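Upstream of N-ras, isoform A (Drosophila melanogaster, PDB 4QQB) binds RNA and regulates X-chromosome dosage compensation, its first cold-shock domain, the part seen here, associating with the 3'-UTR of msl-2 transcripts. Local coordinates at residues E[10-15]-E[27-32]; E[21-26]-E[50-55]; E[34-39]-E[64-69]. All coordinates share one frame; numbering follows the deposited sequence.

Contact 1: residues E[10-15]-E[27-32]. With nucleotides of chain A.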
loop_
_atom_site.group_PDB
_atom_site.type_symbol
_atom_site.label_atom_id
_atom_site.label_comp_id
_atom_site.label_asym_id
_atom_site.label_seq_id
_atom_site.Cartn_x
_atom_site.Cartn_y
_atom_site.Cartn_z
ATOM N N ILE E 10 -26.322 -11.085 -16.319
ATOM C CA ILE E 10 -26.541 -9.676 -16.648
ATOM C C ILE E 10 -25.866 -8.793 -15.603
ATOM O O ILE E 10 -25.886 -9.113 -14.410
ATOM C CB ILE E 10 -28.047 -9.308 -16.656
ATOM C CG1 ILE E 10 -28.918 -10.445 -17.221
ATOM C CG2 ILE E 10 -28.276 -8.005 -17.419
ATOM C CD1 ILE E 10 -28.638 -10.802 -18.665
ATOM N N ILE E 11 -25.302 -7.672 -16.050
ATOM C CA ILE E 11 -24.712 -6.682 -15.145
ATOM C C ILE E 11 -25.805 -6.037 -14.271
ATOM O O ILE E 11 -26.719 -5.389 -14.768
ATOM C CB ILE E 11 -23.955 -5.574 -15.917
ATOM C CG1 ILE E 11 -22.826 -6.158 -16.784
ATOM C CG2 ILE E 11 -23.395 -4.528 -14.959
ATOM C CD1 ILE E 11 -21.661 -6.732 -16.014
ATOM N N GLU E 12 -25.687 -6.224 -12.964
ATOM C CA GLU E 12 -26.671 -5.759 -11.990
ATOM C C GLU E 12 -26.340 -4.378 -11.422
ATOM O O GLU E 12 -27.236 -3.576 -11.145
ATOM C CB GLU E 12 -26.731 -6.765 -10.837
ATOM C CG GLU E 12 -28.058 -7.480 -10.660
ATOM C CD GLU E 12 -28.856 -6.942 -9.486
ATOM O OE1 GLU E 12 -29.450 -7.767 -8.752
ATOM O OE2 GLU E 12 -28.869 -5.702 -9.290
ATOM N N LYS E 13 -25.049 -4.138 -11.206
ATOM C CA LYS E 13 -24.557 -2.881 -10.651
ATOM C C LYS E 13 -23.067 -2.750 -10.917
ATOM O O LYS E 13 -22.351 -3.756 -10.947
ATOM C CB LYS E 13 -24.792 -2.824 -9.139
ATOM C CG LYS E 13 -24.138 -1.616 -8.484
ATOM C CD LYS E 13 -24.740 -1.258 -7.140
ATOM C CE LYS E 13 -24.462 0.201 -6.813
ATOM N NZ LYS E 13 -25.167 0.625 -5.575
ATOM N N LEU E 14 -22.610 -1.508 -11.088
ATOM C CA LEU E 14 -21.194 -1.217 -11.293
ATOM C C LEU E 14 -20.667 -0.160 -10.328
ATOM O O LEU E 14 -21.350 0.819 -10.028
ATOM C CB LEU E 14 -20.966 -0.730 -12.717
ATOM C CG LEU E 14 -21.306 -1.727 -13.819
ATOM C CD1 LEU E 14 -21.181 -1.052 -15.173
ATOM C CD2 LEU E 14 -20.406 -2.952 -13.753
ATOM N N LEU E 15 -19.445 -0.380 -9.848
ATOM C CA LEU E 15 -18.683 0.611 -9.099
ATOM C C LEU E 15 -17.488 1.013 -9.967
ATOM O O LEU E 15 -17.411 0.597 -11.119
ATOM C CB LEU E 15 -18.220 0.018 -7.771
ATOM C CG LEU E 15 -19.305 -0.325 -6.743
ATOM C CD1 LEU E 15 -20.114 0.908 -6.362
ATOM C CD2 LEU E 15 -20.218 -1.442 -7.228
ATOM N N GLN E 27 -29.021 -19.429 -9.570
ATOM C CA GLN E 27 -29.624 -18.440 -8.688
ATOM C C GLN E 27 -28.548 -17.853 -7.782
ATOM O O GLN E 27 -28.310 -18.352 -6.681
ATOM C CB GLN E 27 -30.747 -19.054 -7.862
ATOM C CG GLN E 27 -31.422 -18.053 -6.938
ATOM C CD GLN E 27 -32.741 -18.557 -6.402
ATOM O OE1 GLN E 27 -33.754 -17.859 -6.461
ATOM N NE2 GLN E 27 -32.742 -19.781 -5.880
ATOM N N ALA E 28 -27.892 -16.797 -8.259
ATOM C CA ALA E 28 -26.789 -16.175 -7.531
ATOM C C ALA E 28 -26.442 -14.824 -8.122
ATOM O O ALA E 28 -26.556 -14.618 -9.334
ATOM C CB ALA E 28 -25.563 -17.070 -7.565
ATOM N N ARG E 29 -26.003 -13.918 -7.253
ATOM C CA ARG E 29 -25.551 -12.586 -7.646
ATOM C C ARG E 29 -24.061 -12.434 -7.306
ATOM O O ARG E 29 -23.706 -12.200 -6.150
ATOM C CB ARG E 29 -26.385 -11.539 -6.913
ATOM C CG ARG E 29 -26.012 -10.097 -7.199
ATOM C CD ARG E 29 -26.990 -9.173 -6.495
ATOM N NE ARG E 29 -26.700 -7.761 -6.722
ATOM C CZ ARG E 29 -25.734 -7.083 -6.110
ATOM N NH1 ARG E 29 -24.942 -7.678 -5.225
ATOM N NH2 ARG E 29 -25.555 -5.797 -6.390
ATOM N N LEU E 30 -23.193 -12.565 -8.310
ATOM C CA LEU E 30 -21.746 -12.647 -8.078
ATOM C C LEU E 30 -21.023 -11.312 -8.160
ATOM O O LEU E 30 -21.391 -10.426 -8.925
ATOM C CB LEU E 30 -21.082 -13.615 -9.068
ATOM C CG LEU E 30 -21.521 -15.083 -9.008
ATOM C CD1 LEU E 30 -20.753 -15.909 -10.028
ATOM C CD2 LEU E 30 -21.349 -15.663 -7.610
ATOM N N PHE E 31 -19.979 -11.207 -7.348
ATOM C CA PHE E 31 -19.015 -10.117 -7.403
ATOM C C PHE E 31 -18.039 -10.392 -8.546
ATOM O O PHE E 31 -17.782 -11.544 -8.886
ATOM C CB PHE E 31 -18.262 -10.056 -6.061
ATOM C CG PHE E 31 -17.098 -9.101 -6.044
ATOM C CD1 PHE E 31 -15.845 -9.502 -6.488
ATOM C CD2 PHE E 31 -17.251 -7.805 -5.567
ATOM C CE1 PHE E 31 -14.774 -8.624 -6.475
ATOM C CE2 PHE E 31 -16.183 -6.926 -5.551
ATOM C CZ PHE E 31 -14.944 -7.336 -6.005
ATOM N N PHE E 32 -17.500 -9.337 -9.141
ATOM C CA PHE E 32 -16.399 -9.486 -10.086
ATOM C C PHE E 32 -15.564 -8.217 -10.132
ATOM O O PHE E 32 -16.105 -7.114 -10.086
ATOM C CB PHE E 32 -16.914 -9.845 -11.488
ATOM C CG PHE E 32 -17.397 -8.666 -12.286
ATOM C CD1 PHE E 32 -18.717 -8.256 -12.211
ATOM C CD2 PHE E 32 -16.529 -7.971 -13.121
ATOM C CE1 PHE E 32 -19.165 -7.175 -12.953
ATOM C CE2 PHE E 32 -16.965 -6.884 -13.859
ATOM C CZ PHE E 32 -18.287 -6.488 -13.775
ATOM P P A A 12 -13.190 -5.006 -0.829
ATOM O OP1 A A 12 -12.707 -3.593 -0.739
ATOM O OP2 A A 12 -12.937 -5.944 0.288
ATOM O "O5'" A A 12 -14.759 -5.069 -1.100
ATOM C "C5'" A A 12 -15.507 -3.895 -1.464
ATOM C "C4'" A A 12 -16.981 -4.199 -1.441
ATOM O "O4'" A A 12 -17.226 -5.357 -2.280
ATOM C "C3'" A A 12 -17.555 -4.546 -0.066
ATOM O "O3'" A A 12 -18.880 -4.043 0.089
ATOM C "C2'" A A 12 -17.522 -6.072 -0.060
ATOM O "O2'" A A 12 -18.493 -6.691 0.756
ATOM C "C1'" A A 12 -17.835 -6.382 -1.517
ATOM N N9 A A 12 -17.321 -7.668 -1.985
ATOM C C8 A A 12 -16.026 -7.997 -2.294
ATOM N N7 A A 12 -15.882 -9.225 -2.728
ATOM C C5 A A 12 -17.170 -9.739 -2.705
ATOM C C6 A A 12 -17.692 -11.000 -3.046
ATOM N N6 A A 12 -16.947 -12.014 -3.492
ATOM N N1 A A 12 -19.024 -11.185 -2.914
ATOM C C2 A A 12 -19.770 -10.168 -2.460
ATOM N N3 A A 12 -19.395 -8.940 -2.106
ATOM C C4 A A 12 -18.067 -8.789 -2.255
ATOM P P C A 13 -19.133 -2.574 0.694
ATOM O OP1 C A 13 -17.845 -1.831 0.698
ATOM O OP2 C A 13 -19.880 -2.731 1.962
ATOM O "O5'" C A 13 -20.125 -1.921 -0.369
ATOM C "C5'" C A 13 -19.641 -1.097 -1.447
ATOM C "C4'" C A 13 -20.657 -1.036 -2.567
ATOM O "O4'" C A 13 -20.876 -2.369 -3.113
ATOM C "C3'" C A 13 -22.037 -0.519 -2.177
ATOM O "O3'" C A 13 -22.621 0.211 -3.247
ATOM C "C2'" C A 13 -22.816 -1.803 -1.933
ATOM O "O2'" C A 13 -24.217 -1.660 -2.036
ATOM C "C1'" C A 13 -22.250 -2.695 -3.033
ATOM N N1 C A 13 -22.376 -4.126 -2.728
ATOM C C2 C A 13 -23.342 -4.885 -3.396
ATOM O O2 C A 13 -24.056 -4.333 -4.247
ATOM N N3 C A 13 -23.465 -6.201 -3.106
ATOM C C4 C A 13 -22.676 -6.759 -2.185
ATOM N N4 C A 13 -22.832 -8.058 -1.930
ATOM C C5 C A 13 -21.690 -6.007 -1.484
ATOM C C6 C A 13 -21.579 -4.706 -1.780
ATOM P P G A 10 -9.180 3.187 -9.338
ATOM O OP1 G A 10 -10.452 2.837 -10.034
ATOM O OP2 G A 10 -8.904 4.600 -8.963
ATOM O "O5'" G A 10 -9.049 2.312 -8.010
ATOM C "C5'" G A 10 -10.153 1.539 -7.493
ATOM C "C4'" G A 10 -10.095 1.493 -5.985
ATOM O "O4'" G A 10 -10.897 2.577 -5.444
ATOM C "C3'" G A 10 -10.618 0.210 -5.353
ATOM O "O3'" G A 10 -9.549 -0.654 -5.014
ATOM C "C2'" G A 10 -11.317 0.693 -4.089
ATOM O "O2'" G A 10 -10.434 0.790 -2.991
ATOM C "C1'" G A 10 -11.838 2.063 -4.522
ATOM N N9 G A 10 -13.156 2.048 -5.155
ATOM C C8 G A 10 -13.667 1.084 -5.990
ATOM N N7 G A 10 -14.879 1.347 -6.397
ATOM C C5 G A 10 -15.189 2.557 -5.793
ATOM C C6 G A 10 -16.371 3.341 -5.861
ATOM O O6 G A 10 -17.408 3.117 -6.495
ATOM N N1 G A 10 -16.263 4.496 -5.092
ATOM C C2 G A 10 -15.161 4.852 -4.353
ATOM N N2 G A 10 -15.251 6.006 -3.676
ATOM N N3 G A 10 -14.053 4.130 -4.282
ATOM C C4 G A 10 -14.137 3.004 -5.022
#
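Phe32 meets Ile11 and Leu14, and Arg29 meets Glu12, on opposite sides of the sheet in which strand 18-23 lies between strands 7-14 and 29-33. The inner side is closely filled. Phe32 is turned with CG between its backbone N and carbonyl carbon (chi1 81°), which sends the ring end into the barrel: its CE1 meets Ile11 CD1 at 4.0 Å and its CZ meets Leu14 CD2 at 4.1 Å, both methyls oblique to the ring. Ile21 of the middle strand packs against the same phenyl. The outer side is looser, partly exposed and polar. A classic beta bulge at Glu12 and Lys13, opposite Phe20, interrupts the regular alternation here. Arg29 runs extended to NE, which makes a long salt bridge with Glu12 OE1 (3.4 Å); carboxylate and guanidinium planes stand 84° apart, so they do not pair side by side. Beyond it the guanidinium forks onto a base of chain A, Arg29 NH1 giving a hydrogen bond to C13 N3 and NH2 one to C13 O2, each 3.0 Å long. Lys13 NZ has its main partner in an RNA phosphate. Phe31, in the RNP2-type motif of the cold-shock domain, lays one ring face against A12, whose N7 sits 3.4 Å above the ring centre; Tyr18 flanks this phenyl. With an alanine in place of Phe31, the adenine would probably lose the flat surface it lies on and be freer to turn. The Arg29 fork needs an acceptor at the base N3, which a neutral cytosine offers and a neutral uracil does not.

Contact 2: residues E[21-26]-E[50-55]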
loop_
_atom_site.group_PDB
_atom_site.type_symbol
_atom_site.label_atom_id
_atom_site.label_comp_id
_atom_site.label_asym_id
_atom_site.label_seq_id
_atom_site.Cartn_x
_atom_site.Cartn_y
_atom_site.Cartn_z
ATOM N N ILE E 21 -23.172 -9.226 -10.824
ATOM C CA ILE E 21 -23.771 -9.894 -11.963
ATOM C C ILE E 21 -24.909 -10.800 -11.513
ATOM O O ILE E 21 -24.710 -11.643 -10.638
ATOM C CB ILE E 21 -22.712 -10.755 -12.677
ATOM C CG1 ILE E 21 -21.791 -9.862 -13.507
ATOM C CG2 ILE E 21 -23.368 -11.812 -13.555
ATOM C CD1 ILE E 21 -20.577 -10.582 -14.059
ATOM N N GLN E 22 -26.091 -10.636 -12.109
ATOM C CA GLN E 22 -27.164 -11.609 -11.908
ATOM C C GLN E 22 -26.924 -12.759 -12.862
ATOM O O GLN E 22 -26.843 -12.557 -14.074
ATOM C CB GLN E 22 -28.562 -11.013 -12.122
ATOM C CG GLN E 22 -29.354 -10.773 -10.835
ATOM C CD GLN E 22 -29.571 -12.026 -9.994
ATOM O OE1 GLN E 22 -29.768 -11.941 -8.776
ATOM N NE2 GLN E 22 -29.527 -13.194 -10.634
ATOM N N CYS E 23 -26.786 -13.960 -12.303
ATOM C CA CYS E 23 -26.530 -15.158 -13.094
ATOM C C CYS E 23 -27.825 -15.674 -13.700
ATOM O O CYS E 23 -28.866 -15.694 -13.042
ATOM C CB CYS E 23 -25.900 -16.249 -12.227
ATOM S SG CYS E 23 -24.264 -15.849 -11.573
ATOM N N CYS E 24 -27.754 -16.095 -14.957
ATOM C CA CYS E 24 -28.938 -16.568 -15.664
ATOM C C CYS E 24 -29.239 -18.012 -15.305
ATOM O O CYS E 24 -30.318 -18.311 -14.793
ATOM C CB CYS E 24 -28.751 -16.420 -17.169
ATOM S SG CYS E 24 -28.585 -14.696 -17.678
ATOM N N GLU E 25 -28.274 -18.894 -15.552
ATOM C CA GLU E 25 -28.436 -20.329 -15.280
ATOM C C GLU E 25 -27.846 -20.726 -13.921
ATOM O O GLU E 25 -27.091 -21.689 -13.808
ATOM C CB GLU E 25 -27.840 -21.158 -16.424
ATOM C CG GLU E 25 -26.347 -20.979 -16.652
ATOM C CD GLU E 25 -26.025 -20.587 -18.080
ATOM O OE1 GLU E 25 -26.416 -19.470 -18.478
ATOM O OE2 GLU E 25 -25.378 -21.382 -18.798
ATOM N N ARG E 26 -28.247 -19.983 -12.892
ATOM C CA ARG E 26 -27.744 -20.123 -11.528
ATOM C C ARG E 26 -28.447 -19.052 -10.704
ATOM O O ARG E 26 -28.479 -17.889 -11.103
ATOM C CB ARG E 26 -26.223 -19.906 -11.491
ATOM C CG ARG E 26 -25.646 -19.445 -10.151
ATOM C CD ARG E 26 -25.067 -20.574 -9.310
ATOM N NE ARG E 26 -23.661 -20.807 -9.640
ATOM C CZ ARG E 26 -23.206 -21.728 -10.492
ATOM N NH1 ARG E 26 -24.028 -22.556 -11.127
ATOM N NH2 ARG E 26 -21.901 -21.827 -10.710
ATOM N N VAL E 50 -23.346 -10.774 -20.119
ATOM C CA VAL E 50 -21.966 -11.261 -19.998
ATOM C C VAL E 50 -21.847 -12.772 -19.790
ATOM O O VAL E 50 -22.754 -13.423 -19.248
ATOM C CB VAL E 50 -21.225 -10.563 -18.842
ATOM C CG1 VAL E 50 -20.891 -9.128 -19.213
ATOM C CG2 VAL E 50 -22.047 -10.609 -17.560
ATOM N N GLU E 51 -20.701 -13.301 -20.229
ATOM C CA GLU E 51 -20.331 -14.707 -20.060
ATOM C C GLU E 51 -19.084 -14.798 -19.187
ATOM O O GLU E 51 -18.146 -14.008 -19.334
ATOM C CB GLU E 51 -20.059 -15.358 -21.417
ATOM C CG GLU E 51 -19.933 -16.875 -21.365
ATOM C CD GLU E 51 -19.857 -17.510 -22.742
ATOM O OE1 GLU E 51 -20.394 -18.630 -22.911
ATOM O OE2 GLU E 51 -19.269 -16.886 -23.655
ATOM N N PHE E 52 -19.069 -15.782 -18.295
ATOM C CA PHE E 52 -18.057 -15.858 -17.247
ATOM C C PHE E 52 -18.037 -17.246 -16.624
ATOM O O PHE E 52 -18.975 -18.024 -16.786
ATOM C CB PHE E 52 -18.398 -14.853 -16.148
ATOM C CG PHE E 52 -19.728 -15.117 -15.499
ATOM C CD1 PHE E 52 -19.836 -15.996 -14.432
ATOM C CD2 PHE E 52 -20.877 -14.523 -15.986
ATOM C CE1 PHE E 52 -21.065 -16.258 -13.849
ATOM C CE2 PHE E 52 -22.107 -14.783 -15.410
ATOM C CZ PHE E 52 -22.202 -15.650 -14.339
ATOM N N GLU E 53 -16.977 -17.529 -15.876
ATOM C CA GLU E 53 -16.898 -18.749 -15.084
ATOM C C GLU E 53 -17.064 -18.382 -13.615
ATOM O O GLU E 53 -16.376 -17.488 -13.122
ATOM C CB GLU E 53 -15.549 -19.438 -15.305
ATOM C CG GLU E 53 -15.408 -20.771 -14.576
ATOM C CD GLU E 53 -14.043 -21.416 -14.759
ATOM O OE1 GLU E 53 -13.025 -20.689 -14.834
ATOM O OE2 GLU E 53 -13.993 -22.662 -14.817
ATOM N N MET E 54 -17.984 -19.051 -12.921
ATOM C CA MET E 54 -18.045 -18.923 -11.473
ATOM C C MET E 54 -16.874 -19.684 -10.907
ATOM O O MET E 54 -16.752 -20.884 -11.108
ATOM C CB MET E 54 -19.325 -19.493 -10.865
ATOM C CG MET E 54 -19.163 -19.859 -9.387
ATOM S SD MET E 54 -20.719 -20.166 -8.529
ATOM C CE MET E 54 -20.274 -21.544 -7.465
ATOM N N THR E 55 -16.008 -18.965 -10.215
ATOM C CA THR E 55 -15.009 -19.578 -9.377
ATOM C C THR E 55 -15.240 -19.028 -7.990
ATOM O O THR E 55 -16.197 -18.280 -7.746
ATOM C CB THR E 55 -13.575 -19.237 -9.833
ATOM O OG1 THR E 55 -13.227 -17.906 -9.428
ATOM C CG2 THR E 55 -13.447 -19.357 -11.339
#
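Met54 SD is gripped by two donors of one side chain: Arg26 NH2 at 3.0 Å and Arg26 NE at 3.2 Å, both weak hydrogen bonds. They close the edge of a contact through the interior of the cold-shock beta-barrel, an OB-type fold, in which strand segments 21-23 and 50-55 cross at 79° and face each other with side chains alone. The sulfur lies near the guanidinium plane, at its edge, and the two side chains meet at about a right angle. Arg26 arrives there by bending at chi2 (98°) and again at chi3, which carries its head back from the loop after strand 18-23 toward Met54. Its charge is met by Glu7, whose OE2 forms a salt bridge with NH2, so the thioether is the lesser partner.

Deeper in, the polarity ends. Alternate residues Val50, Phe52 and Met54 turn inward along their strand. Cys23 and Ile21 both come to the far end of the Phe52 ring, round CZ: Cys23 SG comes in at the ring edge, 3.5 Å from Phe52 CZ, a sulfur-aromatic contact that meets the rim hydrogens and not the pi cloud. Ile21 CG2 approaches Phe52 CE2 obliquely at 3.7 Å, and the isoleucine and the phenylalanine run alongside one another, pointing opposite ways. Leu30, Ala65 and Val68 also pack on Phe52, which places this phenyl in the hydrophobic centre of the barrel. Ile21 touches both inward-facing neighbours with different branches: while CG2 takes the phenyl, the far methyl CD1 rests 3.8 Å from Val50 CG2.

Contact 3: residues E[34-39]-E[64-69]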
loop_
_atom_site.group_PDB
_atom_site.type_symbol
_atom_site.label_atom_id
_atom_site.label_comp_id
_atom_site.label_asym_id
_atom_site.label_seq_id
_atom_site.Cartn_x
_atom_site.Cartn_y
_atom_site.Cartn_z
ATOM N N PHE E 34 -12.739 -5.710 -12.096
ATOM C CA PHE E 34 -12.446 -5.333 -13.483
ATOM C C PHE E 34 -11.165 -5.965 -14.041
ATOM O O PHE E 34 -10.955 -5.960 -15.255
ATOM C CB PHE E 34 -12.434 -3.807 -13.651
ATOM C CG PHE E 34 -13.784 -3.155 -13.452
ATOM C CD1 PHE E 34 -14.962 -3.916 -13.380
ATOM C CD2 PHE E 34 -13.885 -1.771 -13.363
ATOM C CE1 PHE E 34 -16.192 -3.304 -13.204
ATOM C CE2 PHE E 34 -15.115 -1.158 -13.185
ATOM C CZ PHE E 34 -16.268 -1.925 -13.106
ATOM N N SER E 35 -10.325 -6.508 -13.163
ATOM C CA SER E 35 -9.232 -7.385 -13.573
ATOM C C SER E 35 -9.725 -8.547 -14.421
ATOM O O SER E 35 -9.026 -8.994 -15.324
ATOM C CB SER E 35 -8.523 -7.962 -12.352
ATOM O OG SER E 35 -8.002 -6.935 -11.539
ATOM N N GLN E 36 -10.917 -9.047 -14.120
ATOM C CA GLN E 36 -11.486 -10.172 -14.855
ATOM C C GLN E 36 -12.209 -9.812 -16.147
ATOM O O GLN E 36 -12.611 -10.714 -16.886
ATOM C CB GLN E 36 -12.447 -10.943 -13.951
ATOM C CG GLN E 36 -11.788 -11.526 -12.721
ATOM C CD GLN E 36 -10.577 -12.357 -13.074
ATOM O OE1 GLN E 36 -10.659 -13.580 -13.170
ATOM N NE2 GLN E 36 -9.449 -11.690 -13.295
ATOM N N PHE E 37 -12.379 -8.518 -16.421
ATOM C CA PHE E 37 -13.083 -8.079 -17.623
ATOM C C PHE E 37 -12.139 -7.847 -18.797
ATOM O O PHE E 37 -10.996 -7.437 -18.607
ATOM C CB PHE E 37 -13.866 -6.805 -17.349
ATOM C CG PHE E 37 -14.835 -6.460 -18.437
ATOM C CD1 PHE E 37 -15.989 -7.210 -18.610
ATOM C CD2 PHE E 37 -14.589 -5.401 -19.303
ATOM C CE1 PHE E 37 -16.886 -6.905 -19.616
ATOM C CE2 PHE E 37 -15.482 -5.091 -20.312
ATOM C CZ PHE E 37 -16.633 -5.845 -20.469
ATOM N N SER E 38 -12.641 -8.093 -20.007
ATOM C CA SER E 38 -11.860 -7.961 -21.243
ATOM C C SER E 38 -12.277 -6.742 -22.088
ATOM O O SER E 38 -13.447 -6.597 -22.458
ATOM C CB SER E 38 -12.006 -9.235 -22.075
ATOM O OG SER E 38 -11.799 -10.385 -21.274
ATOM N N GLY E 39 -11.312 -5.869 -22.379
ATOM C CA GLY E 39 -11.523 -4.736 -23.281
ATOM C C GLY E 39 -12.461 -3.653 -22.777
ATOM O O GLY E 39 -12.958 -3.715 -21.656
ATOM N N ILE E 64 -17.158 -15.743 -6.541
ATOM C CA ILE E 64 -16.935 -14.668 -7.520
ATOM C C ILE E 64 -17.175 -15.128 -8.955
ATOM O O ILE E 64 -17.522 -16.279 -9.194
ATOM C CB ILE E 64 -15.501 -14.104 -7.447
ATOM C CG1 ILE E 64 -14.468 -15.198 -7.746
ATOM C CG2 ILE E 64 -15.263 -13.458 -6.092
ATOM C CD1 ILE E 64 -13.199 -14.673 -8.386
ATOM N N ALA E 65 -16.998 -14.206 -9.896
ATOM C CA ALA E 65 -17.107 -14.492 -11.313
ATOM C C ALA E 65 -15.799 -14.105 -11.974
ATOM O O ALA E 65 -15.341 -12.969 -11.838
ATOM C CB ALA E 65 -18.251 -13.707 -11.918
ATOM N N SER E 66 -15.213 -15.053 -12.698
ATOM C CA SER E 66 -13.881 -14.895 -13.263
ATOM C C SER E 66 -13.924 -14.958 -14.780
ATOM O O SER E 66 -14.816 -15.582 -15.366
ATOM C CB SER E 66 -12.971 -16.004 -12.736
ATOM O OG SER E 66 -13.101 -16.146 -11.330
ATOM N N GLN E 67 -12.948 -14.313 -15.410
ATOM C CA GLN E 67 -12.823 -14.333 -16.859
ATOM C C GLN E 67 -14.140 -13.882 -17.474
ATOM O O GLN E 67 -14.836 -14.649 -18.138
ATOM C CB GLN E 67 -12.443 -15.743 -17.327
ATOM C CG GLN E 67 -11.597 -15.782 -18.589
ATOM C CD GLN E 67 -10.114 -15.689 -18.293
ATOM O OE1 GLN E 67 -9.398 -16.689 -18.348
ATOM N NE2 GLN E 67 -9.647 -14.490 -17.963
ATOM N N VAL E 68 -14.488 -12.630 -17.212
ATOM C CA VAL E 68 -15.757 -12.063 -17.659
ATOM C C VAL E 68 -15.570 -11.348 -18.994
ATOM O O VAL E 68 -14.627 -10.573 -19.164
ATOM C CB VAL E 68 -16.319 -11.067 -16.622
ATOM C CG1 VAL E 68 -17.636 -10.475 -17.098
ATOM C CG2 VAL E 68 -16.512 -11.752 -15.278
ATOM N N SER E 69 -16.470 -11.626 -19.936
ATOM C CA SER E 69 -16.530 -10.904 -21.212
ATOM C C SER E 69 -17.984 -10.649 -21.573
ATOM O O SER E 69 -18.880 -11.321 -21.055
ATOM C CB SER E 69 -15.849 -11.703 -22.326
ATOM O OG SER E 69 -16.510 -12.939 -22.549
#
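Gln36 lies along the corner that strand 63-70 makes at Gln67, and each of its atoms out to OE1 has something to meet there. CB is near the backbone, 3.7 Å from Gln67 N. CG, set beside its own backbone N, passes Ala65 O at 3.9 Å and Ser66 CA only slightly farther off. At chi2 the chain bends (-53°), bringing the amide back over the Ser66-Gln67 peptide; CD therefore also sits near Gln67 N. At the tip, OE1 accepts a hydrogen bond from Gln67 N (3.3 Å), with the donor above the carbonyl plane and well off its lone pairs, while Ser66 CB touches the same oxygen.

The side-chain amide thus binds a backbone N-H right at the corner of the strand. One residue on, the backbone does the work: Val68 N donates to Gln36 O at 2.7 Å, so that Gln36 holds two successive peptide N-H groups, one with its main chain and one with its side chain. Val68 O in turn faces Phe37 CA in a CA-H...O contact of 3.3 Å, and Ser38 N adds a weak hydrogen bond to that oxygen. Next to these polar links, Phe37 sends its ring inward across Val68 at about a right angle; Val68 CG1 comes up at the ring edge, 4.0 Å from CD1.

The 3-10 turn 34-36 follows strand 29-33 directly, and the loop after it runs beside the broken strand. Leu44 packs on Phe37, Val50 and Phe52 of strand 49-56 lie against Val68, and Ala65 bonds through its backbone to Phe31, closing the barrel between strands 63-70 and 29-33.

In the fold
All three contacts lie in one five-stranded cold-shock barrel, and their chemistry changes with depth. Contact 2 is the most buried, largely apolar, with one sulfur in the core and another at the rim, beside a charged arginine; contacts 1 and 3 are only partly buried. Contact 1 has one side in the core and the other at the RNA, where charged side chains and hydrogen bonds to a base take over; contact 3 is held mainly by main-chain and amide bonds. The segments of contacts 1 and 2 alternate along the chain and lie on adjacent strands of one sheet, with Phe32 against Ile21. Contacts 2 and 3 meet between neighbouring strands 49-56 and 63-70, through Thr55 with Ser66. Phe31 and Ala65 link contacts 1 and 3.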